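Local atomic coordinates of bacteriophage virulence determinant (Salmonella enterica subsp. enterica serovar Typhimurium str. 14028S, PDB entry 6GGR), a protein that probably acts as a zinc metalloprotease effector of the PipA family, delivered into host cells during Salmonella infection. Residues P13-R26 with E179-I193. Numbering follows the deposited sequence.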
ATOM      1  N   PRO B  13      -3.435  -1.904  28.929  1.00 47.91           N
ATOM      2  CA  PRO B  13      -4.783  -1.840  28.348  1.00 47.30           C
ATOM      3  C   PRO B  13      -4.850  -2.494  26.975  1.00 44.59           C
ATOM      4  O   PRO B  13      -3.931  -2.373  26.161  1.00 45.00           O
ATOM      5  CB  PRO B  13      -5.075  -0.335  28.276  1.00 51.58           C
ATOM      6  CG  PRO B  13      -3.789   0.362  28.626  1.00 57.57           C
ATOM      7  CD  PRO B  13      -2.955  -0.590  29.383  1.00 48.66           C
ATOM      8  N   ASP B  14      -5.956  -3.199  26.727  1.00 43.81           N
ATOM      9  CA  ASP B  14      -6.199  -3.868  25.458  1.00 65.68           C
ATOM     10  C   ASP B  14      -7.676  -3.731  25.111  1.00 51.77           C
ATOM     11  O   ASP B  14      -8.481  -3.249  25.912  1.00 42.69           O
ATOM     12  CB  ASP B  14      -5.780  -5.343  25.522  1.00 69.20           C
ATOM     13  CG  ASP B  14      -5.534  -5.940  24.151  1.00 60.30           C
ATOM     14  OD1 ASP B  14      -5.765  -5.240  23.143  1.00 48.82           O
ATOM     15  OD2 ASP B  14      -5.107  -7.112  24.082  1.00 62.76           O
ATOM     16  N   LEU B  15      -8.037  -4.171  23.894  1.00 49.51           N
ATOM     17  CA  LEU B  15      -9.393  -3.999  23.394  1.00 43.71           C
ATOM     18  C   LEU B  15     -10.152  -5.321  23.385  1.00 48.06           C
ATOM     19  O   LEU B  15      -9.555  -6.383  23.184  1.00 51.84           O
ATOM     20  CB  LEU B  15      -9.396  -3.434  21.967  1.00 39.60           C
ATOM     21  CG  LEU B  15      -8.705  -2.093  21.732  1.00 42.13           C
ATOM     22  CD1 LEU B  15      -9.145  -1.533  20.395  1.00 35.25           C
ATOM     23  CD2 LEU B  15      -8.988  -1.095  22.844  1.00 43.91           C
ATOM     24  N   PRO B  16     -11.476  -5.293  23.575  1.00 52.69           N
ATOM     25  CA  PRO B  16     -12.257  -6.530  23.402  1.00 55.90           C
ATOM     26  C   PRO B  16     -12.081  -7.151  22.028  1.00 47.88           C
ATOM     27  O   PRO B  16     -12.098  -8.384  21.907  1.00 50.66           O
ATOM     28  CB  PRO B  16     -13.705  -6.070  23.628  1.00 56.08           C
ATOM     29  CG  PRO B  16     -13.606  -4.767  24.341  1.00 54.59           C
ATOM     30  CD  PRO B  16     -12.328  -4.138  23.907  1.00 48.78           C
ATOM     31  N   GLU B  17     -11.917  -6.335  20.985  1.00 56.66           N
ATOM     32  CA  GLU B  17     -11.705  -6.847  19.637  1.00 51.44           C
ATOM     33  C   GLU B  17     -10.390  -7.605  19.494  1.00 53.88           C
ATOM     34  O   GLU B  17     -10.181  -8.253  18.465  1.00 58.65           O
ATOM     35  CB  GLU B  17     -11.750  -5.694  18.626  1.00 43.69           C
ATOM     36  CG  GLU B  17     -13.121  -5.016  18.493  1.00 51.88           C
ATOM     37  CD  GLU B  17     -13.395  -3.991  19.591  1.00 56.25           C
ATOM     38  OE1 GLU B  17     -12.563  -3.862  20.513  1.00 51.46           O
ATOM     39  OE2 GLU B  17     -14.444  -3.310  19.531  1.00 50.81           O
ATOM     40  N   HIS B  18      -9.510  -7.542  20.493  1.00 47.01           N
ATOM     41  CA  HIS B  18      -8.224  -8.229  20.468  1.00 48.48           C
ATOM     42  C   HIS B  18      -8.178  -9.447  21.376  1.00 81.27           C
ATOM     43  O   HIS B  18      -7.742 -10.521  20.951  1.00 78.34           O
ATOM     44  CB  HIS B  18      -7.105  -7.274  20.894  1.00 46.69           C
ATOM     45  CG  HIS B  18      -6.949  -6.086  20.005  1.00 43.62           C
ATOM     46  ND1 HIS B  18      -6.146  -5.017  20.338  1.00 42.40           N
ATOM     47  CD2 HIS B  18      -7.481  -5.798  18.795  1.00 42.44           C
ATOM     48  CE1 HIS B  18      -6.196  -4.118  19.373  1.00 44.58           C
ATOM     49  NE2 HIS B  18      -6.997  -4.568  18.424  1.00 40.32           N
ATOM     50  N   GLN B  19      -8.619  -9.297  22.629  1.00 82.49           N
ATOM     51  CA  GLN B  19      -8.264 -10.241  23.686  1.00 85.26           C
ATOM     52  C   GLN B  19      -8.559 -11.690  23.321  1.00 89.23           C
ATOM     53  O   GLN B  19      -7.926 -12.594  23.879  1.00 99.26           O
ATOM     54  CB  GLN B  19      -8.993  -9.878  24.984  1.00 84.53           C
ATOM     55  CG  GLN B  19      -8.896  -8.404  25.359  1.00 88.39           C
ATOM     56  CD  GLN B  19      -8.490  -8.189  26.808  1.00100.48           C
ATOM     57  OE1 GLN B  19      -7.348  -8.444  27.190  1.00100.50           O
ATOM     58  NE2 GLN B  19      -9.428  -7.715  27.621  1.00103.63           N
ATOM     59  N   ASP B  20      -9.502 -11.945  22.417  1.00 84.42           N
ATOM     60  CA  ASP B  20      -9.718 -13.294  21.900  1.00 88.21           C
ATOM     61  C   ASP B  20      -8.822 -13.459  20.676  1.00 98.19           C
ATOM     62  O   ASP B  20      -9.049 -12.833  19.635  1.00100.55           O
ATOM     63  CB  ASP B  20     -11.194 -13.540  21.581  1.00 90.23           C
ATOM     64  CG  ASP B  20     -11.658 -12.826  20.330  1.00 94.91           C
ATOM     65  OD1 ASP B  20     -11.471 -11.594  20.232  1.00 98.41           O
ATOM     66  OD2 ASP B  20     -12.208 -13.507  19.437  1.00 96.72           O
ATOM     67  N   ASN B  21      -7.793 -14.287  20.812  1.00105.58           N
ATOM     68  CA  ASN B  21      -6.687 -14.331  19.863  1.00 92.70           C
ATOM     69  C   ASN B  21      -6.065 -12.947  19.747  1.00 78.04           C
ATOM     70  O   ASN B  21      -6.182 -12.297  18.698  1.00 80.23           O
ATOM     71  CB  ASN B  21      -7.127 -14.815  18.484  1.00 83.70           C
ATOM     72  CG  ASN B  21      -5.971 -14.878  17.499  1.00 77.01           C
ATOM     73  OD1 ASN B  21      -4.804 -14.901  17.898  1.00 70.01           O
ATOM     74  ND2 ASN B  21      -6.286 -14.893  16.209  1.00 72.20           N
ATOM     75  N   PRO B  22      -5.410 -12.459  20.792  1.00 62.90           N
ATOM     76  CA  PRO B  22      -4.652 -11.215  20.671  1.00 58.90           C
ATOM     77  C   PRO B  22      -3.351 -11.459  19.926  1.00 60.07           C
ATOM     78  O   PRO B  22      -2.855 -12.582  19.832  1.00 73.21           O
ATOM     79  CB  PRO B  22      -4.389 -10.824  22.129  1.00 56.61           C
ATOM     80  CG  PRO B  22      -4.275 -12.133  22.820  1.00 60.62           C
ATOM     81  CD  PRO B  22      -5.220 -13.084  22.109  1.00 63.52           C
ATOM     82  N   SER B  23      -2.801 -10.378  19.389  1.00 54.26           N
ATOM     83  CA  SER B  23      -1.493 -10.476  18.764  1.00 68.59           C
ATOM     84  C   SER B  23      -0.484 -10.960  19.794  1.00 65.72           C
ATOM     85  O   SER B  23      -0.458 -10.480  20.930  1.00 75.28           O
ATOM     86  CB  SER B  23      -1.067  -9.124  18.194  1.00 65.31           C
ATOM     87  OG  SER B  23       0.283  -9.157  17.764  1.00 52.67           O
ATOM     88  N   GLN B  24       0.353 -11.916  19.399  1.00 64.42           N
ATOM     89  CA  GLN B  24       1.406 -12.404  20.281  1.00 65.78           C
ATOM     90  C   GLN B  24       2.710 -11.629  20.129  1.00 66.13           C
ATOM     91  O   GLN B  24       3.555 -11.686  21.030  1.00 70.72           O
ATOM     92  CB  GLN B  24       1.658 -13.895  20.028  1.00 71.26           C
ATOM     93  CG  GLN B  24       0.494 -14.801  20.425  1.00 85.31           C
ATOM     94  CD  GLN B  24       0.201 -14.766  21.917  1.00 85.79           C
ATOM     95  OE1 GLN B  24       1.107 -14.616  22.737  1.00 86.94           O
ATOM     96  NE2 GLN B  24      -1.073 -14.900  22.274  1.00 76.45           N
ATOM     97  N   LEU B  25       2.880 -10.889  19.030  1.00 59.74           N
ATOM     98  CA  LEU B  25       4.092 -10.100  18.830  1.00 59.48           C
ATOM     99  C   LEU B  25       4.041  -8.779  19.589  1.00 65.22           C
ATOM    100  O   LEU B  25       5.052  -8.344  20.151  1.00 65.36           O
ATOM    101  CB  LEU B  25       4.300  -9.841  17.339  1.00 58.17           C
ATOM    102  CG  LEU B  25       4.720 -11.058  16.514  1.00 61.18           C
ATOM    103  CD1 LEU B  25       4.453 -10.814  15.040  1.00 59.86           C
ATOM    104  CD2 LEU B  25       6.189 -11.371  16.743  1.00 63.93           C
ATOM    105  N   ARG B  26       2.882  -8.116  19.596  1.00 74.26           N
ATOM    106  CA  ARG B  26       2.707  -6.929  20.427  1.00 58.80           C
ATOM    107  C   ARG B  26       2.894  -7.273  21.899  1.00 53.51           C
ATOM    108  O   ARG B  26       3.609  -6.575  22.626  1.00 53.45           O
ATOM    109  CB  ARG B  26       1.321  -6.322  20.182  1.00 49.41           C
ATOM    110  CG  ARG B  26       0.795  -5.449  21.314  1.00 49.02           C
ATOM    111  CD  ARG B  26      -0.553  -4.825  20.980  1.00 44.84           C
ATOM    112  NE  ARG B  26      -1.645  -5.793  21.070  1.00 45.93           N
ATOM    113  CZ  ARG B  26      -2.236  -6.159  22.204  1.00 47.07           C
ATOM    114  NH1 ARG B  26      -1.842  -5.642  23.360  1.00 47.40           N
ATOM    115  NH2 ARG B  26      -3.222  -7.046  22.185  1.00 48.35           N
ATOM    116  N   GLU B 179       1.742 -11.157  10.722  1.00 61.96           N
ATOM    117  CA  GLU B 179       1.876 -12.052  11.864  1.00 68.79           C
ATOM    118  C   GLU B 179       1.167 -13.357  11.538  1.00 72.08           C
ATOM    119  O   GLU B 179      -0.052 -13.377  11.344  1.00 72.17           O
ATOM    120  CB  GLU B 179       1.309 -11.440  13.146  1.00 62.80           C
ATOM    121  CG  GLU B 179       1.469 -12.362  14.344  1.00 77.32           C
ATOM    122  CD  GLU B 179       0.919 -11.783  15.631  1.00 84.24           C
ATOM    123  OE1 GLU B 179       0.327 -10.683  15.600  1.00 76.26           O
ATOM    124  OE2 GLU B 179       1.079 -12.442  16.681  1.00 81.06           O
ATOM    125  N   ASP B 180       1.941 -14.433  11.456  1.00 82.70           N
ATOM    126  CA  ASP B 180       1.398 -15.784  11.404  1.00 90.69           C
ATOM    127  C   ASP B 180       0.279 -15.979  12.422  1.00 89.32           C
ATOM    128  O   ASP B 180       0.460 -15.749  13.622  1.00 88.06           O
ATOM    129  CB  ASP B 180       2.525 -16.784  11.663  1.00103.39           C
ATOM    130  CG  ASP B 180       3.493 -16.867  10.509  1.00113.60           C
ATOM    131  OD1 ASP B 180       3.152 -16.380   9.411  1.00116.27           O
ATOM    132  OD2 ASP B 180       4.585 -17.442  10.697  1.00117.19           O
ATOM    133  N   SER B 181      -0.883 -16.410  11.931  1.00 87.30           N
ATOM    134  CA  SER B 181      -2.014 -16.829  12.755  1.00 83.89           C
ATOM    135  C   SER B 181      -2.663 -15.688  13.533  1.00 76.08           C
ATOM    136  O   SER B 181      -3.388 -15.941  14.500  1.00 73.20           O
ATOM    137  CB  SER B 181      -1.609 -17.927  13.741  1.00 86.10           C
ATOM    138  OG  SER B 181      -0.928 -17.376  14.856  1.00 90.68           O
ATOM    139  N   ASN B 182      -2.413 -14.432  13.159  1.00 66.96           N
ATOM    140  CA  ASN B 182      -3.152 -13.304  13.722  1.00 64.24           C
ATOM    141  C   ASN B 182      -3.680 -12.459  12.569  1.00 62.77           C
ATOM    142  O   ASN B 182      -2.897 -12.041  11.700  1.00 58.66           O
ATOM    143  CB  ASN B 182      -2.289 -12.450  14.658  1.00 64.03           C
ATOM    144  CG  ASN B 182      -3.103 -11.414  15.429  1.00 67.47           C
ATOM    145  OD1 ASN B 182      -3.279 -10.284  14.977  1.00 53.69           O
ATOM    146  ND2 ASN B 182      -3.607 -11.802  16.593  1.00 75.65           N
ATOM    147  N   PRO B 183      -4.986 -12.173  12.522  1.00 66.97           N
ATOM    148  CA  PRO B 183      -5.544 -11.454  11.363  1.00 54.79           C
ATOM    149  C   PRO B 183      -5.195  -9.973  11.316  1.00 47.30           C
ATOM    150  O   PRO B 183      -5.424  -9.342  10.275  1.00 46.89           O
ATOM    151  CB  PRO B 183      -7.056 -11.659  11.525  1.00 59.82           C
ATOM    152  CG  PRO B 183      -7.250 -11.825  12.992  1.00 63.22           C
ATOM    153  CD  PRO B 183      -6.028 -12.521  13.506  1.00 72.32           C
ATOM    154  N   ARG B 184      -4.660  -9.396  12.392  1.00 45.52           N
ATOM    155  CA  ARG B 184      -4.369  -7.969  12.459  1.00 42.23           C
ATOM    156  C   ARG B 184      -2.880  -7.660  12.476  1.00 44.21           C
ATOM    157  O   ARG B 184      -2.429  -6.753  11.771  1.00 44.09           O
ATOM    158  CB  ARG B 184      -5.028  -7.357  13.706  1.00 42.70           C
ATOM    159  CG  ARG B 184      -6.549  -7.387  13.698  1.00 50.33           C
ATOM    160  CD  ARG B 184      -7.108  -7.061  15.071  1.00 52.06           C
ATOM    161  NE  ARG B 184      -6.724  -8.064  16.064  1.00 51.41           N
ATOM    162  CZ  ARG B 184      -7.418  -9.164  16.339  1.00 60.01           C
ATOM    163  NH1 ARG B 184      -8.552  -9.423  15.699  1.00 56.90           N
ATOM    164  NH2 ARG B 184      -6.979 -10.011  17.262  1.00 73.71           N
ATOM    165  N   GLY B 185      -2.101  -8.379  13.278  1.00 47.55           N
ATOM    166  CA  GLY B 185      -0.700  -8.073  13.441  1.00 51.46           C
ATOM    167  C   GLY B 185      -0.483  -7.059  14.549  1.00 46.04           C
ATOM    168  O   GLY B 185      -1.428  -6.450  15.057  1.00 42.94           O
ATOM    169  N   PRO B 186       0.781  -6.848  14.930  1.00 49.04           N
ATOM    170  CA  PRO B 186       1.061  -5.978  16.085  1.00 54.87           C
ATOM    171  C   PRO B 186       0.793  -4.502  15.834  1.00 52.12           C
ATOM    172  O   PRO B 186       0.402  -3.789  16.766  1.00 41.00           O
ATOM    173  CB  PRO B 186       2.549  -6.236  16.356  1.00 60.10           C
ATOM    174  CG  PRO B 186       3.103  -6.638  15.033  1.00 45.92           C
ATOM    175  CD  PRO B 186       2.010  -7.404  14.341  1.00 46.37           C
ATOM    176  N   VAL B 187       1.009  -4.012  14.613  1.00 42.25           N
ATOM    177  CA  VAL B 187       0.874  -2.581  14.357  1.00 43.38           C
ATOM    178  C   VAL B 187      -0.590  -2.166  14.373  1.00 38.49           C
ATOM    179  O   VAL B 187      -0.943  -1.106  14.905  1.00 34.68           O
ATOM    180  CB  VAL B 187       1.558  -2.220  13.026  1.00 39.10           C
ATOM    181  CG1 VAL B 187       1.303  -0.760  12.652  1.00 34.87           C
ATOM    182  CG2 VAL B 187       3.046  -2.483  13.138  1.00 47.35           C
ATOM    183  N   VAL B 188      -1.462  -2.979  13.777  1.00 35.75           N
ATOM    184  CA  VAL B 188      -2.891  -2.690  13.814  1.00 40.42           C
ATOM    185  C   VAL B 188      -3.384  -2.667  15.255  1.00 40.30           C
ATOM    186  O   VAL B 188      -4.088  -1.743  15.676  1.00 35.84           O
ATOM    187  CB  VAL B 188      -3.665  -3.714  12.963  1.00 37.83           C
ATOM    188  CG1 VAL B 188      -5.171  -3.579  13.184  1.00 37.57           C
ATOM    189  CG2 VAL B 188      -3.328  -3.536  11.479  1.00 40.59           C
ATOM    190  N   GLU B 189      -3.015  -3.680  16.040  1.00 38.72           N
ATOM    191  CA  GLU B 189      -3.518  -3.759  17.406  1.00 35.45           C
ATOM    192  C   GLU B 189      -3.048  -2.564  18.225  1.00 33.49           C
ATOM    193  O   GLU B 189      -3.844  -1.926  18.924  1.00 38.62           O
ATOM    194  CB  GLU B 189      -3.096  -5.080  18.054  1.00 37.78           C
ATOM    195  CG  GLU B 189      -3.720  -6.297  17.377  1.00 41.88           C
ATOM    196  CD  GLU B 189      -3.980  -7.449  18.326  1.00 62.95           C
ATOM    197  OE1 GLU B 189      -3.527  -7.386  19.488  1.00 61.55           O
ATOM    198  OE2 GLU B 189      -4.642  -8.423  17.905  1.00 59.25           O
ATOM    199  N   TYR B 190      -1.756  -2.235  18.139  1.00 38.05           N
ATOM    200  CA  TYR B 190      -1.249  -1.019  18.771  1.00 32.91           C
ATOM    201  C   TYR B 190      -2.036   0.201  18.316  1.00 31.71           C
ATOM    202  O   TYR B 190      -2.469   1.019  19.135  1.00 31.71           O
ATOM    203  CB  TYR B 190       0.235  -0.831  18.439  1.00 36.13           C
ATOM    204  CG  TYR B 190       1.211  -1.481  19.393  1.00 35.20           C
ATOM    205  CD1 TYR B 190       1.047  -1.388  20.771  1.00 39.86           C
ATOM    206  CD2 TYR B 190       2.314  -2.173  18.913  1.00 37.74           C
ATOM    207  CE1 TYR B 190       1.950  -1.974  21.640  1.00 38.83           C
ATOM    208  CE2 TYR B 190       3.220  -2.766  19.774  1.00 44.33           C
ATOM    209  CZ  TYR B 190       3.034  -2.663  21.134  1.00 42.06           C
ATOM    210  OH  TYR B 190       3.937  -3.251  21.990  1.00 43.50           O
ATOM    211  N   THR B 191      -2.222   0.343  17.001  1.00 34.78           N
ATOM    212  CA  THR B 191      -2.928   1.505  16.477  1.00 29.29           C
ATOM    213  C   THR B 191      -4.355   1.562  17.009  1.00 26.51           C
ATOM    214  O   THR B 191      -4.825   2.628  17.423  1.00 29.35           O
ATOM    215  CB  THR B 191      -2.907   1.481  14.945  1.00 32.68           C
ATOM    216  OG1 THR B 191      -1.546   1.486  14.489  1.00 29.56           O
ATOM    217  CG2 THR B 191      -3.619   2.691  14.364  1.00 25.30           C
ATOM    218  N   ASN B 192      -5.053   0.422  17.031  1.00 27.56           N
ATOM    219  CA  ASN B 192      -6.408   0.396  17.581  1.00 28.59           C
ATOM    220  C   ASN B 192      -6.429   0.903  19.018  1.00 27.38           C
ATOM    221  O   ASN B 192      -7.294   1.702  19.396  1.00 27.45           O
ATOM    222  CB  ASN B 192      -6.982  -1.019  17.522  1.00 29.06           C
ATOM    223  CG  ASN B 192      -7.386  -1.439  16.118  1.00 33.21           C
ATOM    224  OD1 ASN B 192      -7.490  -0.618  15.208  1.00 28.15           O
ATOM    225  ND2 ASN B 192      -7.640  -2.729  15.948  1.00 30.99           N
ATOM    226  N   ILE B 193      -5.491   0.430  19.842  1.00 34.41           N
ATOM    227  CA  ILE B 193      -5.490   0.768  21.264  1.00 29.89           C
ATOM    228  C   ILE B 193      -5.155   2.240  21.465  1.00 33.59           C
ATOM    229  O   ILE B 193      -5.792   2.936  22.265  1.00 38.56           O
ATOM    230  CB  ILE B 193      -4.499  -0.131  22.020  1.00 31.15           C
ATOM    231  CG1 ILE B 193      -4.924  -1.596  21.910  1.00 33.03           C
ATOM    232  CG2 ILE B 193      -4.403   0.297  23.491  1.00 33.98           C
ATOM    233  CD1 ILE B 193      -3.854  -2.582  22.344  1.00 37.84           C
TER
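Glu189 shares its buried carboxylate between two arginines, one from each segment. Arg26 grips OE1 side-on in the guanidinium plane, NE at 2.9 Å and NH2 at 2.7 Å from Glu189 OE1. Arg184 does the same to OE2, its NE lying 2.8 Å from Glu189 OE2. Ser23 N adds a bond to Glu189 OE1 (3.1 Å), from above the carboxylate plane. The carboxylate stacks on the His18 ring, their planes 9° apart, and Glu189 CG makes a CH-pi contact over that face. At the ring's edge Asn192 ND2 donates almost straight to His18 NE2 (3.2 Å, 170°), while OD1 accepts from Arg162. The arrangement pins the N-terminal arm onto helix 186-197, whose opposite side, through Val187, packs against the zinc ligands His166 and His170. Glu179, its CG trans to the backbone N (chi1 -179°) and the chain straight beyond, reaches Ser23 OG with OE1 (2.6 Å) and Gln24 N with OE2. Ser23 N-caps helix 24-30, its OG accepting weak bonds from Leu25 N and Arg26 N. Arg26 CG lies over the Tyr190 ring, whose hydroxyl bonds Asp30. Farther out, Asp14 holds two of Glu189's partners: OD1 accepts from His18 ND1 (2.8 Å), OD2 salt-bridges Arg26 NH2.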